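Local coordinates for protein (hdlp (histone deacetylase-like protein)) (Aquifex aeolicus, PDB 1C3P) that probably removes acetyl groups from acetylated lysines as a zinc-dependent relative of the histone deacetylases, at residues A[59-63]-A[64-68]; A[50-53]-A[54-58]; A[220-223]-A[224-228]; A[112-115]-A[116-120]. One frame throughout, in Å; residues are numbered along the deposited sequence.

Contact 1: residues A[59-63]-A[64-68]; sequences LFHTE and DYINT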
loop_
_atom_site.group_PDB
_atom_site.type_symbol
_atom_site.label_atom_id
_atom_site.label_comp_id
_atom_site.label_asym_id
_atom_site.label_seq_id
_atom_site.Cartn_x
_atom_site.Cartn_y
_atom_site.Cartn_z
ATOM N N LEU A 59 -19.868 -2.996 -0.037
ATOM C CA LEU A 59 -19.629 -3.208 1.395
ATOM C C LEU A 59 -19.109 -1.865 1.949
ATOM O O LEU A 59 -19.239 -1.571 3.138
ATOM C CB LEU A 59 -18.562 -4.288 1.631
ATOM C CG LEU A 59 -18.915 -5.745 1.318
ATOM C CD1 LEU A 59 -17.682 -6.629 1.439
ATOM C CD2 LEU A 59 -20.024 -6.213 2.279
ATOM N N PHE A 60 -18.493 -1.056 1.083
ATOM C CA PHE A 60 -17.984 0.243 1.504
ATOM C C PHE A 60 -18.460 1.432 0.663
ATOM O O PHE A 60 -18.969 2.419 1.197
ATOM C CB PHE A 60 -16.450 0.257 1.538
ATOM C CG PHE A 60 -15.865 1.604 1.914
ATOM C CD1 PHE A 60 -16.149 2.182 3.148
ATOM C CD2 PHE A 60 -15.043 2.298 1.027
ATOM C CE1 PHE A 60 -15.628 3.432 3.499
ATOM C CE2 PHE A 60 -14.514 3.550 1.366
ATOM C CZ PHE A 60 -14.812 4.117 2.613
ATOM N N HIS A 61 -18.279 1.354 -0.649
ATOM C CA HIS A 61 -18.667 2.462 -1.518
ATOM C C HIS A 61 -20.151 2.563 -1.801
ATOM O O HIS A 61 -20.872 1.569 -1.713
ATOM C CB HIS A 61 -17.893 2.377 -2.836
ATOM C CG HIS A 61 -16.438 2.666 -2.675
ATOM N ND1 HIS A 61 -15.477 1.680 -2.636
ATOM C CD2 HIS A 61 -15.785 3.837 -2.498
ATOM C CE1 HIS A 61 -14.290 2.234 -2.445
ATOM N NE2 HIS A 61 -14.451 3.540 -2.358
ATOM N N THR A 62 -20.609 3.779 -2.112
ATOM C CA THR A 62 -22.029 3.990 -2.419
ATOM C C THR A 62 -22.308 3.690 -3.881
ATOM O O THR A 62 -21.435 3.828 -4.742
ATOM C CB THR A 62 -22.480 5.428 -2.099
ATOM O OG1 THR A 62 -21.670 6.373 -2.809
ATOM C CG2 THR A 62 -22.369 5.683 -0.616
ATOM N N GLU A 63 -23.532 3.266 -4.161
ATOM C CA GLU A 63 -23.908 2.912 -5.520
ATOM C C GLU A 63 -23.753 3.982 -6.570
ATOM O O GLU A 63 -23.306 3.690 -7.677
ATOM C CB GLU A 63 -25.347 2.406 -5.574
ATOM C CG GLU A 63 -25.517 0.946 -5.281
ATOM C CD GLU A 63 -26.845 0.424 -5.798
ATOM O OE1 GLU A 63 -27.072 0.507 -7.026
ATOM O OE2 GLU A 63 -27.655 -0.064 -4.980
ATOM N N ASP A 64 -24.145 5.212 -6.244
ATOM C CA ASP A 64 -24.055 6.305 -7.209
ATOM C C ASP A 64 -22.594 6.538 -7.628
ATOM O O ASP A 64 -22.312 6.802 -8.806
ATOM C CB ASP A 64 -24.618 7.607 -6.631
ATOM C CG ASP A 64 -23.875 8.068 -5.382
ATOM O OD1 ASP A 64 -23.965 9.267 -5.034
ATOM O OD2 ASP A 64 -23.212 7.232 -4.733
ATOM N N TYR A 65 -21.679 6.455 -6.663
ATOM C CA TYR A 65 -20.252 6.644 -6.938
ATOM C C TYR A 65 -19.724 5.503 -7.814
ATOM O O TYR A 65 -19.082 5.758 -8.827
ATOM C CB TYR A 65 -19.439 6.736 -5.622
ATOM C CG TYR A 65 -17.936 6.797 -5.844
ATOM C CD1 TYR A 65 -17.368 7.776 -6.672
ATOM C CD2 TYR A 65 -17.083 5.858 -5.251
ATOM C CE1 TYR A 65 -15.986 7.815 -6.910
ATOM C CE2 TYR A 65 -15.698 5.887 -5.484
ATOM C CZ TYR A 65 -15.156 6.858 -6.314
ATOM O OH TYR A 65 -13.801 6.847 -6.588
ATOM N N ILE A 66 -20.007 4.260 -7.434
ATOM C CA ILE A 66 -19.554 3.111 -8.209
ATOM C C ILE A 66 -20.137 3.187 -9.606
ATOM O O ILE A 66 -19.409 2.985 -10.571
ATOM C CB ILE A 66 -19.973 1.766 -7.549
ATOM C CG1 ILE A 66 -19.253 1.615 -6.215
ATOM C CG2 ILE A 66 -19.642 0.584 -8.472
ATOM C CD1 ILE A 66 -17.722 1.545 -6.374
ATOM N N ASN A 67 -21.435 3.489 -9.727
ATOM C CA ASN A 67 -22.045 3.561 -11.057
ATOM C C ASN A 67 -21.392 4.631 -11.913
ATOM O O ASN A 67 -21.268 4.465 -13.134
ATOM C CB ASN A 67 -23.559 3.811 -10.999
ATOM C CG ASN A 67 -24.339 2.604 -10.492
ATOM O OD1 ASN A 67 -23.855 1.478 -10.520
ATOM N ND2 ASN A 67 -25.559 2.840 -10.044
ATOM N N THR A 68 -20.952 5.712 -11.277
ATOM C CA THR A 68 -20.302 6.786 -12.007
ATOM C C THR A 68 -18.946 6.327 -12.542
ATOM O O THR A 68 -18.575 6.655 -13.666
ATOM C CB THR A 68 -20.115 8.035 -11.129
ATOM O OG1 THR A 68 -21.408 8.534 -10.740
ATOM C CG2 THR A 68 -19.392 9.118 -11.902
#
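The first turn of helix 63-75 is built here: Thr-62 holds the N-cap position, and Asp-64, Tyr-65 and Ile-66 touch it or the preceding His-61. The Thr-62 hydroxyl makes no capping bond to a backbone amide. OG1 donates instead to Asp-64 OD2 at 2.6 Å, meeting that oxygen almost in line with its C-O bond, and Ser-136 OG is its second partner. Asp-64 can receive it because its carboxylate is folded back between its own backbone N and carbonyl carbon (chi1 60°). Helical bonding starts with Ile-66 N on Thr-62 O, 3.1 Å, and goes on with Asn-67 N on Glu-63 O. The His-61 and Tyr-65 rings run side by side in the same direction, their planes at an oblique 44°. His-61 CD2 meets the edge of the tyrosine at CE2, 3.6 Å away, while Tyr-65 OH is held by Tyr-143 O. Phe-60 CD2 lies over the centre of one imidazole face, and buried His-61 ND1 has no polar partner. With an alanine in place of His-61, the edge of Tyr-65 would probably lose its neighbour and a gap would open beside Phe-60. Ile-66 CD1 rests 3.6 Å from His-61 CB.

Contact 2: residues A[50-53]-A[54-58]; sequences RPAT and KEELL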
loop_
_atom_site.group_PDB
_atom_site.type_symbol
_atom_site.label_atom_id
_atom_site.label_comp_id
_atom_site.label_asym_id
_atom_site.label_seq_id
_atom_site.Cartn_x
_atom_site.Cartn_y
_atom_site.Cartn_z
ATOM N N ARG A 50 -9.325 -11.747 -9.517
ATOM C CA ARG A 50 -10.686 -11.702 -10.022
ATOM C C ARG A 50 -11.260 -10.327 -9.671
ATOM O O ARG A 50 -10.809 -9.670 -8.732
ATOM C CB ARG A 50 -11.575 -12.760 -9.348
ATOM C CG ARG A 50 -11.936 -12.468 -7.872
ATOM C CD ARG A 50 -12.922 -13.504 -7.366
ATOM N NE ARG A 50 -13.202 -13.425 -5.934
ATOM C CZ ARG A 50 -13.825 -12.431 -5.317
ATOM N NH1 ARG A 50 -14.265 -11.375 -5.995
ATOM N NH2 ARG A 50 -14.029 -12.502 -4.007
ATOM N N PRO A 51 -12.235 -9.852 -10.450
ATOM C CA PRO A 51 -12.835 -8.553 -10.142
ATOM C C PRO A 51 -13.643 -8.634 -8.846
ATOM O O PRO A 51 -14.170 -9.700 -8.510
ATOM C CB PRO A 51 -13.770 -8.324 -11.333
ATOM C CG PRO A 51 -13.096 -9.109 -12.448
ATOM C CD PRO A 51 -12.798 -10.388 -11.698
ATOM N N ALA A 52 -13.723 -7.523 -8.112
ATOM C CA ALA A 52 -14.562 -7.456 -6.921
ATOM C C ALA A 52 -15.993 -7.457 -7.484
ATOM O O ALA A 52 -16.237 -6.873 -8.542
ATOM C CB ALA A 52 -14.302 -6.157 -6.163
ATOM N N THR A 53 -16.938 -8.102 -6.802
ATOM C CA THR A 53 -18.316 -8.098 -7.292
ATOM C C THR A 53 -18.951 -6.788 -6.854
ATOM O O THR A 53 -18.423 -6.110 -5.985
ATOM C CB THR A 53 -19.136 -9.260 -6.710
ATOM O OG1 THR A 53 -19.237 -9.110 -5.285
ATOM C CG2 THR A 53 -18.465 -10.590 -7.051
ATOM N N LYS A 54 -20.081 -6.426 -7.458
ATOM C CA LYS A 54 -20.757 -5.186 -7.085
ATOM C C LYS A 54 -21.065 -5.224 -5.587
ATOM O O LYS A 54 -20.933 -4.224 -4.872
ATOM C CB LYS A 54 -22.065 -5.046 -7.874
ATOM C CG LYS A 54 -22.816 -3.751 -7.620
ATOM C CD LYS A 54 -22.068 -2.548 -8.153
ATOM C CE LYS A 54 -22.109 -2.477 -9.678
ATOM N NZ LYS A 54 -23.481 -2.191 -10.198
ATOM N N GLU A 55 -21.472 -6.391 -5.114
ATOM C CA GLU A 55 -21.813 -6.556 -3.706
ATOM C C GLU A 55 -20.608 -6.303 -2.810
ATOM O O GLU A 55 -20.732 -5.648 -1.785
ATOM C CB GLU A 55 -22.378 -7.959 -3.476
ATOM C CG GLU A 55 -22.781 -8.258 -2.049
ATOM C CD GLU A 55 -23.614 -9.531 -1.936
ATOM O OE1 GLU A 55 -23.921 -9.941 -0.793
ATOM O OE2 GLU A 55 -23.972 -10.114 -2.988
ATOM N N GLU A 56 -19.443 -6.812 -3.194
ATOM C CA GLU A 56 -18.245 -6.584 -2.403
ATOM C C GLU A 56 -17.891 -5.095 -2.418
ATOM O O GLU A 56 -17.501 -4.528 -1.396
ATOM C CB GLU A 56 -17.097 -7.451 -2.932
ATOM C CG GLU A 56 -17.412 -8.953 -2.802
ATOM C CD GLU A 56 -16.391 -9.824 -3.481
ATOM O OE1 GLU A 56 -15.800 -9.335 -4.472
ATOM O OE2 GLU A 56 -16.201 -10.992 -3.049
ATOM N N LEU A 57 -18.043 -4.450 -3.573
ATOM C CA LEU A 57 -17.750 -3.022 -3.653
ATOM C C LEU A 57 -18.680 -2.209 -2.757
ATOM O O LEU A 57 -18.256 -1.241 -2.119
ATOM C CB LEU A 57 -17.876 -2.511 -5.090
ATOM C CG LEU A 57 -16.805 -3.047 -6.060
ATOM C CD1 LEU A 57 -17.056 -2.497 -7.470
ATOM C CD2 LEU A 57 -15.407 -2.617 -5.563
ATOM N N LEU A 58 -19.951 -2.600 -2.724
ATOM C CA LEU A 58 -20.935 -1.885 -1.926
ATOM C C LEU A 58 -20.824 -2.160 -0.431
ATOM O O LEU A 58 -21.605 -1.626 0.359
ATOM C CB LEU A 58 -22.343 -2.174 -2.440
ATOM C CG LEU A 58 -22.552 -1.746 -3.900
ATOM C CD1 LEU A 58 -23.948 -2.149 -4.359
ATOM C CD2 LEU A 58 -22.325 -0.258 -4.059
#
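Arg-50 and Glu-56 reach for each other from opposite directions, and their flat ends meet edge on, the guanidinium and carboxylate planes only 29° apart. The grip is end-on and two-fold: NH1 of Arg-50 donates to OE1 of Glu-56 at 3.0 Å, lying nearly straight and in the guanidinium plane, while Arg-50 NH2 reaches Glu-56 OE2 at 2.8 Å with more tilt. Both oxygens use their syn lone pairs. An extended arginine chain carries the group this far, and NH1 turns back as well to Pro-51 O. The glutamate also closes a capping box on helix 54-57. Thr-53 N comes to Glu-56 OE1, 2.9 Å, from above the carboxylate plane; in return Thr-53 OG1, set between its backbone N and carbonyl carbon (chi1 63°), accepts from Glu-56 N at 3.1 Å. On another side of the turn, Ala-52 CB packs on Leu-57 CD2, 3.8 Å away, and Ala-52 is bonded through its backbone to Ser-104 of helix 98-118. With two donors on OE1 and one on OE2, the carboxylate is fixed in its rotation and probably stays ionised, so that one side chain both caps the helix start and ties it to the chain leaving strand 46-48.

Contact 3: residues A[220-223]-A[224-228]; sequences IPLP and KGLND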
loop_
_atom_site.group_PDB
_atom_site.type_symbol
_atom_site.label_atom_id
_atom_site.label_comp_id
_atom_site.label_asym_id
_atom_site.label_seq_id
_atom_site.Cartn_x
_atom_site.Cartn_y
_atom_site.Cartn_z
ATOM N N ILE A 220 1.292 8.659 12.790
ATOM C CA ILE A 220 2.657 8.938 13.236
ATOM C C ILE A 220 3.296 9.734 12.079
ATOM O O ILE A 220 3.885 9.159 11.159
ATOM C CB ILE A 220 3.429 7.617 13.465
ATOM C CG1 ILE A 220 2.714 6.743 14.513
ATOM C CG2 ILE A 220 4.863 7.921 13.853
ATOM C CD1 ILE A 220 2.761 7.258 15.949
ATOM N N PRO A 221 3.199 11.076 12.114
ATOM C CA PRO A 221 3.770 11.899 11.044
ATOM C C PRO A 221 5.274 11.963 11.225
ATOM O O PRO A 221 5.740 12.201 12.331
ATOM C CB PRO A 221 3.099 13.271 11.265
ATOM C CG PRO A 221 1.984 12.979 12.290
ATOM C CD PRO A 221 2.628 11.951 13.145
ATOM N N LEU A 222 6.025 11.751 10.141
ATOM C CA LEU A 222 7.481 11.744 10.195
ATOM C C LEU A 222 8.121 12.785 9.276
ATOM O O LEU A 222 7.560 13.147 8.246
ATOM C CB LEU A 222 7.982 10.344 9.864
ATOM C CG LEU A 222 7.473 9.356 10.923
ATOM C CD1 LEU A 222 7.721 7.912 10.473
ATOM C CD2 LEU A 222 8.165 9.640 12.243
ATOM N N PRO A 223 9.311 13.279 9.652
ATOM C CA PRO A 223 10.063 14.298 8.906
ATOM C C PRO A 223 10.779 13.917 7.630
ATOM O O PRO A 223 10.980 12.747 7.328
ATOM C CB PRO A 223 11.053 14.810 9.954
ATOM C CG PRO A 223 11.418 13.524 10.655
ATOM C CD PRO A 223 10.023 12.930 10.898
ATOM N N LYS A 224 11.169 14.946 6.886
ATOM C CA LYS A 224 11.924 14.770 5.654
ATOM C C LYS A 224 13.299 14.163 5.975
ATOM O O LYS A 224 13.861 14.384 7.064
ATOM C CB LYS A 224 12.146 16.126 4.988
ATOM C CG LYS A 224 10.866 16.894 4.665
ATOM C CD LYS A 224 11.197 18.262 4.045
ATOM C CE LYS A 224 9.918 19.075 3.802
ATOM N NZ LYS A 224 10.203 20.405 3.186
ATOM N N GLY A 225 13.853 13.432 5.013
ATOM C CA GLY A 225 15.161 12.831 5.204
ATOM C C GLY A 225 15.184 11.679 6.187
ATOM O O GLY A 225 16.245 11.321 6.682
ATOM N N LEU A 226 14.024 11.085 6.459
ATOM C CA LEU A 226 13.928 9.982 7.416
ATOM C C LEU A 226 14.908 8.844 7.096
ATOM O O LEU A 226 14.989 8.410 5.950
ATOM C CB LEU A 226 12.515 9.401 7.393
ATOM C CG LEU A 226 12.196 8.512 8.594
ATOM C CD1 LEU A 226 11.971 9.437 9.790
ATOM C CD2 LEU A 226 10.936 7.677 8.341
ATOM N N ASN A 227 15.636 8.353 8.098
ATOM C CA ASN A 227 16.554 7.247 7.847
ATOM C C ASN A 227 15.984 5.956 8.411
ATOM O O ASN A 227 14.931 5.963 9.058
ATOM C CB ASN A 227 17.968 7.523 8.407
ATOM C CG ASN A 227 17.997 7.671 9.919
ATOM O OD1 ASN A 227 17.441 6.850 10.653
ATOM N ND2 ASN A 227 18.680 8.713 10.392
ATOM N N ASP A 228 16.676 4.847 8.168
ATOM C CA ASP A 228 16.195 3.545 8.617
ATOM C C ASP A 228 15.951 3.405 10.100
ATOM O O ASP A 228 14.965 2.802 10.508
ATOM C CB ASP A 228 17.156 2.432 8.170
ATOM C CG ASP A 228 17.155 2.228 6.677
ATOM O OD1 ASP A 228 16.201 2.705 6.022
ATOM O OD2 ASP A 228 18.093 1.568 6.164
#
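The carbonyl oxygen of Leu-222, the residue whose side chain meets Leu-226 across this turn, accepts a hydrogen bond from Tyr-196 OH. Between the two segments themselves there is no hydrogen bond, and the contact is apolar. The chain reverses in a type II beta turn from Pro-223 to Leu-226, with Pro-223 O and Leu-226 N standing 3.6 Å apart. Gly-225 occupies the third position at phi 71°, a positive value that favours glycine. The reversal brings Leu-226 back toward the strand it has just left. With its CG opposite the backbone N (chi1 -165°), its two methyls divide the work. The two leucine side chains cross obliquely, Leu-226 CD2 touching Leu-222 CD1 at 3.9 Å, whereas CD1 of Leu-226 sits near Leu-222 CB and, at 4.2 Å, against the proline ring at Pro-223 CD. Lys-224, at the turn's second position, extends away from this cluster. Next along the chain, Asn-227 is the N-cap of helix 228-245, its OD1 accepting from Glu-230 N. The turn thus joins 217-222, an outermost strand of the parallel sheet of this alpha/beta fold, to that helix: Leu-222 packs on Ala-234 and Leu-226 on Phe-231, while Pro-223 leans on Glu-363 and Val-364 of helix 362-372.

Contact 4: residues A[112-115]-A[116-120]; sequences QAIE and EFLKG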
loop_
_atom_site.group_PDB
_atom_site.type_symbol
_atom_site.label_atom_id
_atom_site.label_comp_id
_atom_site.label_asym_id
_atom_site.label_seq_id
_atom_site.Cartn_x
_atom_site.Cartn_y
_atom_site.Cartn_z
ATOM N N GLN A 112 -9.677 -11.779 -2.191
ATOM C CA GLN A 112 -9.049 -13.087 -2.355
ATOM C C GLN A 112 -7.961 -13.280 -1.309
ATOM O O GLN A 112 -7.815 -14.359 -0.748
ATOM C CB GLN A 112 -8.454 -13.231 -3.757
ATOM C CG GLN A 112 -9.492 -13.164 -4.858
ATOM C CD GLN A 112 -8.879 -13.266 -6.226
ATOM O OE1 GLN A 112 -8.736 -14.364 -6.786
ATOM N NE2 GLN A 112 -8.487 -12.124 -6.773
ATOM N N ALA A 113 -7.171 -12.243 -1.058
ATOM C CA ALA A 113 -6.130 -12.359 -0.037
ATOM C C ALA A 113 -6.776 -12.680 1.310
ATOM O O ALA A 113 -6.273 -13.495 2.083
ATOM C CB ALA A 113 -5.344 -11.071 0.070
ATOM N N ILE A 114 -7.883 -12.024 1.607
ATOM C CA ILE A 114 -8.543 -12.300 2.873
ATOM C C ILE A 114 -9.110 -13.717 2.889
ATOM O O ILE A 114 -9.009 -14.425 3.906
ATOM C CB ILE A 114 -9.645 -11.290 3.156
ATOM C CG1 ILE A 114 -9.008 -9.899 3.336
ATOM C CG2 ILE A 114 -10.389 -11.688 4.435
ATOM C CD1 ILE A 114 -10.035 -8.742 3.288
ATOM N N GLU A 115 -9.696 -14.138 1.769
ATOM C CA GLU A 115 -10.249 -15.502 1.671
ATOM C C GLU A 115 -9.164 -16.531 1.981
ATOM O O GLU A 115 -9.388 -17.488 2.727
ATOM C CB GLU A 115 -10.812 -15.778 0.267
ATOM C CG GLU A 115 -12.098 -15.047 -0.055
ATOM C CD GLU A 115 -12.505 -15.177 -1.517
ATOM O OE1 GLU A 115 -11.772 -15.815 -2.311
ATOM O OE2 GLU A 115 -13.559 -14.626 -1.886
ATOM N N GLU A 116 -7.988 -16.329 1.397
ATOM C CA GLU A 116 -6.868 -17.240 1.605
ATOM C C GLU A 116 -6.415 -17.260 3.048
ATOM O O GLU A 116 -6.145 -18.328 3.604
ATOM C CB GLU A 116 -5.705 -16.849 0.708
ATOM C CG GLU A 116 -5.961 -17.118 -0.753
ATOM C CD GLU A 116 -6.343 -18.569 -0.990
ATOM O OE1 GLU A 116 -5.557 -19.462 -0.621
ATOM O OE2 GLU A 116 -7.430 -18.813 -1.536
ATOM N N PHE A 117 -6.334 -16.081 3.656
ATOM C CA PHE A 117 -5.919 -15.995 5.046
ATOM C C PHE A 117 -6.893 -16.747 5.949
ATOM O O PHE A 117 -6.478 -17.435 6.885
ATOM C CB PHE A 117 -5.861 -14.541 5.499
ATOM C CG PHE A 117 -5.362 -14.372 6.907
ATOM C CD1 PHE A 117 -4.004 -14.464 7.188
ATOM C CD2 PHE A 117 -6.255 -14.159 7.958
ATOM C CE1 PHE A 117 -3.532 -14.343 8.503
ATOM C CE2 PHE A 117 -5.794 -14.038 9.273
ATOM C CZ PHE A 117 -4.432 -14.131 9.544
ATOM N N LEU A 118 -8.188 -16.607 5.671
ATOM C CA LEU A 118 -9.218 -17.251 6.468
ATOM C C LEU A 118 -9.244 -18.761 6.293
ATOM O O LEU A 118 -9.857 -19.466 7.092
ATOM C CB LEU A 118 -10.587 -16.648 6.161
ATOM C CG LEU A 118 -10.767 -15.200 6.650
ATOM C CD1 LEU A 118 -12.142 -14.706 6.278
ATOM C CD2 LEU A 118 -10.601 -15.132 8.161
ATOM N N LYS A 119 -8.580 -19.254 5.251
ATOM C CA LYS A 119 -8.472 -20.695 5.007
ATOM C C LYS A 119 -7.270 -21.178 5.804
ATOM O O LYS A 119 -6.996 -22.377 5.881
ATOM C CB LYS A 119 -8.175 -20.997 3.544
ATOM C CG LYS A 119 -9.223 -20.566 2.553
ATOM C CD LYS A 119 -8.699 -20.812 1.150
ATOM C CE LYS A 119 -9.734 -20.487 0.117
ATOM N NZ LYS A 119 -9.128 -20.714 -1.198
ATOM N N GLY A 120 -6.525 -20.229 6.359
ATOM C CA GLY A 120 -5.352 -20.587 7.126
ATOM C C GLY A 120 -4.066 -20.440 6.346
ATOM O O GLY A 120 -3.005 -20.856 6.814
HETATM O O HOH W 1 -8.895 -16.825 -2.769
HETATM O O HOH W 2 -11.511 -18.866 -1.822
#
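Helix 98-118 runs out here in a Schellman motif, and the i to i+4 pair Ile-114 and Leu-118 spans from its packed side to solvent. Their side chains lie side by side, pointing the same way, with Ile-114 CG2 against Leu-118 CD1 at 3.9 Å. Ile-114 is the buried member, touching Tyr-153 and Leu-154 of helix 146-156 and Val-290 of strand 290-292; Ala-113, also buried, and Phe-117 meet the same valine. Leu-118 is on the solvent side of the pair. Regular backbone bonds back the packing, such as Leu-118 N on Ile-114 O at 2.9 Å.

The wetter part belongs to Glu-115 and Lys-119. Glu-116 beside them is itself largely covered, touching Lys-5 of strand 4-8. It bends at chi2 (-55°), which curls its carboxylate round to Lys-119, whose extended chain brings NZ to OE2 of Glu-116 at 2.6 Å in a salt bridge. Water 1 lies 2.8 Å from Glu-116 OE2 and also near Glu-115 OE1, and water 2 joins that same OE1 of Glu-115 to Lys-119 NZ, the lysine end weakly. The other oxygen of Glu-115 is engaged by Arg-50. A leucine in place of Glu-116 would probably leave the Lys-119 ammonium without its charged mate.

At the end the bonding changes step: Lys-119 N is only weakly bonded to Glu-115 O and also reaches Glu-116 O. Gly-120 then leaves the helix at phi 100°, where a side chain would jam against the carbonyl of Lys-119, and Gly-120 N turns back to Phe-117 O at 2.8 Å.

Contacts 1, 2 and 4 all lie on the other side of the chain's centre from contact 3, whose centre is 33 to 36 Å from theirs. Contacts 1 and 2 follow each other in the chain and touch: Glu-63 CG packs on Leu-58 CD1 at 3.6 Å, and Ile-66 lies against Lys-54 and Leu-57. Contact 2 is tied to contact 4 by a salt bridge, Arg-50 NH2 to Glu-115 OE2 at 3.0 Å, so the arginine is shared by two glutamates. Contact 3 alone approaches the zinc site: the side chains of Leu-226 and Leu-222 are each about 11 Å from those of zinc-binding Asp-258 and Asp-168, respectively.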